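Local coordinates for protein isomaltose glucohydrolase (PDB 5Z3E) that hydrolyses the alpha-1,6-glucosidic linkage of isomaltose from its non-reducing end, releasing beta-D-glucose and D-glucose during intracellular breakdown of a cyclic tetrasaccharide, at residues 193-196 with 197-201; 256-259 with 260-263. The protein carries 1 engineered substitution. One frame throughout, in Å; residues are numbered along the deposited sequence.

Interaction 1: residues 193-196 with 197-201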
loop_
_atom_site.group_PDB
_atom_site.type_symbol
_atom_site.label_atom_id
_atom_site.label_comp_id
_atom_site.label_asym_id
_atom_site.label_seq_id
_atom_site.Cartn_x
_atom_site.Cartn_y
_atom_site.Cartn_z
ATOM N N CYS A 193 -15.633 3.849 1.178
ATOM C CA CYS A 193 -14.825 4.567 0.223
ATOM C C CYS A 193 -14.440 3.616 -0.900
ATOM O O CYS A 193 -14.691 2.410 -0.831
ATOM C CB CYS A 193 -13.596 5.207 0.876
ATOM S SG CYS A 193 -12.334 4.053 1.465
ATOM N N TYR A 194 -13.817 4.145 -1.956
ATOM C CA TYR A 194 -13.306 3.275 -3.007
ATOM C C TYR A 194 -12.157 2.429 -2.441
ATOM O O TYR A 194 -11.410 2.876 -1.562
ATOM C CB TYR A 194 -12.788 4.088 -4.192
ATOM C CG TYR A 194 -13.825 4.899 -4.958
ATOM C CD1 TYR A 194 -14.107 6.215 -4.592
ATOM C CD2 TYR A 194 -14.485 4.404 -6.052
ATOM C CE1 TYR A 194 -15.003 7.006 -5.289
ATOM C CE2 TYR A 194 -15.410 5.240 -6.783
ATOM C CZ TYR A 194 -15.632 6.519 -6.362
ATOM O OH TYR A 194 -16.518 7.305 -7.081
ATOM N N ASP A 195 -12.009 1.233 -2.984
ATOM C CA ASP A 195 -10.931 0.339 -2.608
ATOM C C ASP A 195 -9.595 0.812 -3.183
ATOM O O ASP A 195 -9.529 1.840 -3.869
ATOM C CB ASP A 195 -11.278 -1.097 -2.967
ATOM C CG ASP A 195 -11.429 -1.381 -4.445
ATOM O OD1 ASP A 195 -10.968 -0.586 -5.265
ATOM O OD2 ASP A 195 -11.999 -2.471 -4.727
ATOM N N TRP A 196 -8.524 0.064 -2.915
ATOM C CA TRP A 196 -7.214 0.441 -3.433
ATOM C C TRP A 196 -7.251 0.603 -4.936
ATOM O O TRP A 196 -6.448 1.340 -5.495
ATOM C CB TRP A 196 -6.135 -0.594 -3.153
ATOM C CG TRP A 196 -5.704 -0.845 -1.735
ATOM C CD1 TRP A 196 -6.251 -0.398 -0.529
ATOM C CD2 TRP A 196 -4.621 -1.703 -1.375
ATOM N NE1 TRP A 196 -5.531 -0.935 0.518
ATOM C CE2 TRP A 196 -4.550 -1.755 0.043
ATOM C CE3 TRP A 196 -3.694 -2.423 -2.114
ATOM C CZ2 TRP A 196 -3.581 -2.506 0.714
ATOM C CZ3 TRP A 196 -2.716 -3.149 -1.438
ATOM C CH2 TRP A 196 -2.686 -3.199 -0.052
ATOM N N TRP A 197 -8.145 -0.125 -5.600
ATOM C CA TRP A 197 -8.264 -0.203 -7.036
ATOM C C TRP A 197 -9.255 0.799 -7.612
ATOM O O TRP A 197 -9.561 0.766 -8.800
ATOM C CB TRP A 197 -8.640 -1.626 -7.445
ATOM C CG TRP A 197 -7.909 -2.695 -6.695
ATOM C CD1 TRP A 197 -8.499 -3.768 -6.072
ATOM C CD2 TRP A 197 -6.497 -2.843 -6.473
ATOM N NE1 TRP A 197 -7.550 -4.559 -5.502
ATOM C CE2 TRP A 197 -6.315 -4.018 -5.733
ATOM C CE3 TRP A 197 -5.363 -2.083 -6.815
ATOM C CZ2 TRP A 197 -5.052 -4.475 -5.374
ATOM C CZ3 TRP A 197 -4.114 -2.550 -6.445
ATOM C CH2 TRP A 197 -3.973 -3.729 -5.736
ATOM N N GLU A 198 -9.749 1.718 -6.795
ATOM C CA GLU A 198 -10.710 2.748 -7.238
ATOM C C GLU A 198 -12.036 2.211 -7.648
ATOM O O GLU A 198 -12.672 2.725 -8.574
ATOM C CB GLU A 198 -10.150 3.669 -8.302
ATOM C CG GLU A 198 -9.008 4.339 -7.831
ATOM C CD GLU A 198 -8.464 5.363 -8.787
ATOM O OE1 GLU A 198 -9.060 5.606 -9.873
ATOM O OE2 GLU A 198 -7.442 5.971 -8.399
ATOM N N GLU A 199 -12.507 1.227 -6.921
ATOM C CA GLU A 199 -13.793 0.600 -7.190
ATOM C C GLU A 199 -14.687 0.599 -5.941
ATOM O O GLU A 199 -14.201 0.581 -4.804
ATOM C CB GLU A 199 -13.627 -0.837 -7.671
ATOM C CG GLU A 199 -12.783 -0.974 -8.951
ATOM C CD GLU A 199 -13.577 -0.809 -10.235
ATOM O OE1 GLU A 199 -12.970 -0.555 -11.296
ATOM O OE2 GLU A 199 -14.781 -0.958 -10.198
ATOM N N HIS A 200 -16.006 0.588 -6.169
ATOM C CA HIS A 200 -16.993 0.257 -5.140
ATOM C C HIS A 200 -16.993 1.213 -3.942
ATOM O O HIS A 200 -16.801 0.790 -2.797
ATOM C CB HIS A 200 -16.869 -1.193 -4.687
ATOM C CG HIS A 200 -16.953 -2.174 -5.795
ATOM N ND1 HIS A 200 -18.088 -2.480 -6.427
ATOM C CD2 HIS A 200 -15.975 -2.899 -6.417
ATOM C CE1 HIS A 200 -17.874 -3.358 -7.436
ATOM N NE2 HIS A 200 -16.570 -3.620 -7.389
ATOM N N VAL A 201 -17.331 2.465 -4.207
ATOM C CA VAL A 201 -17.329 3.528 -3.213
ATOM C C VAL A 201 -18.275 3.286 -2.058
ATOM O O VAL A 201 -18.112 3.879 -0.995
ATOM C CB VAL A 201 -17.668 4.865 -3.885
ATOM C CG1 VAL A 201 -19.125 4.964 -4.303
ATOM C CG2 VAL A 201 -17.302 6.040 -3.006
#
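Val201 sits squarely over one face of the Tyr194 ring: its CB is 3.5 Å from the ring centroid and only 8° off the normal, a CH-pi contact, while CG2 reaches Tyr194 CE1. Between these residues the chain doubles back through a type I beta turn from Asp195 to Glu198, closed by Glu198 N on Asp195 O at 2.9 Å. One step further out, Asp195 N bonds to Glu199 O almost straight. The Asp195 carboxylate folds back into the loop; with chi1 at 65°, CG is tucked between the two backbone branches, which brings OD1 over the turn. There Asp195 OD1 accepts Glu199 N at 2.9 Å, from well above the carboxylate plane, and a weak bond from Trp197 N. The two indoles run side by side, the edge of Trp196 directed at the face of Trp197 in an offset edge-to-face pair with planes at 69°. Trp197 NE1 is held elsewhere, by Asp265, and Tyr194 OH by Trp145 O, near the probable substrate site. Asp195, the predicted proton acceptor, and Glu198, the inferred proton donor, thus share one turn, and the bond from Glu199 N, with the weak one from Trp197 N, would limit the rotation of the Asp195 carboxylate.

Interaction 2: residues 256-259 with 260-263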
loop_
_atom_site.group_PDB
_atom_site.type_symbol
_atom_site.label_atom_id
_atom_site.label_comp_id
_atom_site.label_asym_id
_atom_site.label_seq_id
_atom_site.Cartn_x
_atom_site.Cartn_y
_atom_site.Cartn_z
ATOM N N VAL A 256 -12.202 -11.428 3.664
ATOM C CA VAL A 256 -12.882 -11.164 2.408
ATOM C C VAL A 256 -12.611 -9.754 1.927
ATOM O O VAL A 256 -12.153 -8.888 2.670
ATOM C CB VAL A 256 -14.385 -11.457 2.498
ATOM C CG1 VAL A 256 -14.617 -12.941 2.732
ATOM C CG2 VAL A 256 -15.038 -10.611 3.570
ATOM N N LYS A 257 -12.938 -9.542 0.656
ATOM C CA LYS A 257 -12.591 -8.338 -0.054
ATOM C C LYS A 257 -13.201 -7.078 0.566
ATOM O O LYS A 257 -12.510 -6.062 0.753
ATOM C CB LYS A 257 -13.028 -8.587 -1.489
ATOM C CG LYS A 257 -12.932 -7.499 -2.416
ATOM C CD LYS A 257 -13.072 -8.007 -3.851
ATOM C CE LYS A 257 -13.226 -6.886 -4.710
ATOM N NZ LYS A 257 -12.035 -6.209 -4.917
ATOM N N TRP A 258 -14.479 -7.109 0.862
ATOM C CA TRP A 258 -15.144 -6.020 1.562
ATOM C C TRP A 258 -16.118 -6.624 2.550
ATOM O O TRP A 258 -16.530 -7.780 2.452
ATOM C CB TRP A 258 -15.789 -5.008 0.607
ATOM C CG TRP A 258 -16.860 -5.493 -0.333
ATOM C CD1 TRP A 258 -18.126 -5.897 -0.015
ATOM C CD2 TRP A 258 -16.792 -5.494 -1.765
ATOM N NE1 TRP A 258 -18.837 -6.153 -1.163
ATOM C CE2 TRP A 258 -18.045 -5.905 -2.247
ATOM C CE3 TRP A 258 -15.807 -5.166 -2.678
ATOM C CZ2 TRP A 258 -18.329 -5.990 -3.618
ATOM C CZ3 TRP A 258 -16.085 -5.264 -4.029
ATOM C CH2 TRP A 258 -17.334 -5.673 -4.481
ATOM N N LEU A 259 -16.486 -5.832 3.557
ATOM C CA LEU A 259 -17.426 -6.326 4.552
ATOM C C LEU A 259 -18.672 -6.810 3.858
ATOM O O LEU A 259 -19.213 -6.105 2.982
ATOM C CB LEU A 259 -17.792 -5.222 5.545
ATOM C CG LEU A 259 -16.630 -4.563 6.293
ATOM C CD1 LEU A 259 -17.187 -3.555 7.261
ATOM C CD2 LEU A 259 -15.719 -5.580 7.002
ATOM N N GLY A 260 -19.156 -7.994 4.210
ATOM C CA GLY A 260 -20.363 -8.508 3.612
ATOM C C GLY A 260 -20.183 -9.201 2.265
ATOM O O GLY A 260 -21.185 -9.484 1.613
ATOM N N SER A 261 -18.969 -9.453 1.808
ATOM C CA SER A 261 -18.724 -10.220 0.594
ATOM C C SER A 261 -18.190 -11.583 0.962
ATOM O O SER A 261 -17.756 -11.821 2.094
ATOM C CB SER A 261 -17.664 -9.490 -0.281
ATOM O OG SER A 261 -16.428 -9.510 0.348
ATOM N N SER A 262 -18.160 -12.475 -0.020
ATOM C CA SER A 262 -17.575 -13.797 0.149
ATOM C C SER A 262 -16.215 -13.964 -0.530
ATOM O O SER A 262 -15.488 -14.898 -0.189
ATOM C CB SER A 262 -18.537 -14.873 -0.368
ATOM O OG SER A 262 -18.814 -14.717 -1.741
ATOM N N ALA A 263 -15.893 -13.139 -1.496
ATOM C CA ALA A 263 -14.690 -13.324 -2.315
ATOM C C ALA A 263 -13.472 -12.708 -1.672
ATOM O O ALA A 263 -13.578 -11.863 -0.791
ATOM C CB ALA A 263 -14.898 -12.751 -3.670
HETATM O O HOH W 1 -21.471 -7.285 -0.518
#
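Ser261 closes a type II beta turn that begins at Trp258, and both its backbone and its side chain fasten to the same carbonyl. Trp258 O accepts Ser261 N at 3.0 Å, tilted 34° from the carbonyl plane, and, in the conformer described, Ser261 OG at 2.7 Å, in that plane and on a lone pair. A chi1 of 68° turns the hydroxyl inward, while the backbone of the turn sets CB over one face of the indole. That CH-pi contact puts Ser261 CB 3.8 Å from the centroid of the five-membered ring of Trp258, off-centre on the ring. Gly260 takes the third position of the turn at positive phi (83°), the usual place of glycine in a type II turn. Val256 points into the returning chain, its CG2 3.3 Å from Ser261 O and its CG1 beside Ser262 O. Next to it, Lys257 N bonds to Ala263 O, in the carbonyl plane, and ties the base of the loop; the lysine's own ammonium forms a salt bridge with Asp265. On the indole edge a water lies in the ring plane, accepting from Trp258 NE1 at 2.9 Å and donating to Gly260 O at 3.1 Å.

Interactions 1 and 2 follow one another along the chain, their centres about 13 Å apart. Residues 193-201 lie in the loop between helices 175-188 and 206-220; residues 256-263 come after strand 254-255, ahead of helix 283-296. Both belong to loops of the (alpha/alpha)6 barrel of glycoside hydrolase family 15. They meet where His200 CD2 packs against Trp258 CZ3 at 3.4 Å, the two rings inclined by about 50°, and where Lys257 NZ approaches Asp195 OD2 at a long, weak 3.7 Å. Asp265, bound by both Trp197 and Lys257, is a further bridge. Residues 256-263, centred about 19 Å from the chain's centre against about 13 Å for 193-201, thus probably form part of the second shell around the predicted acceptor.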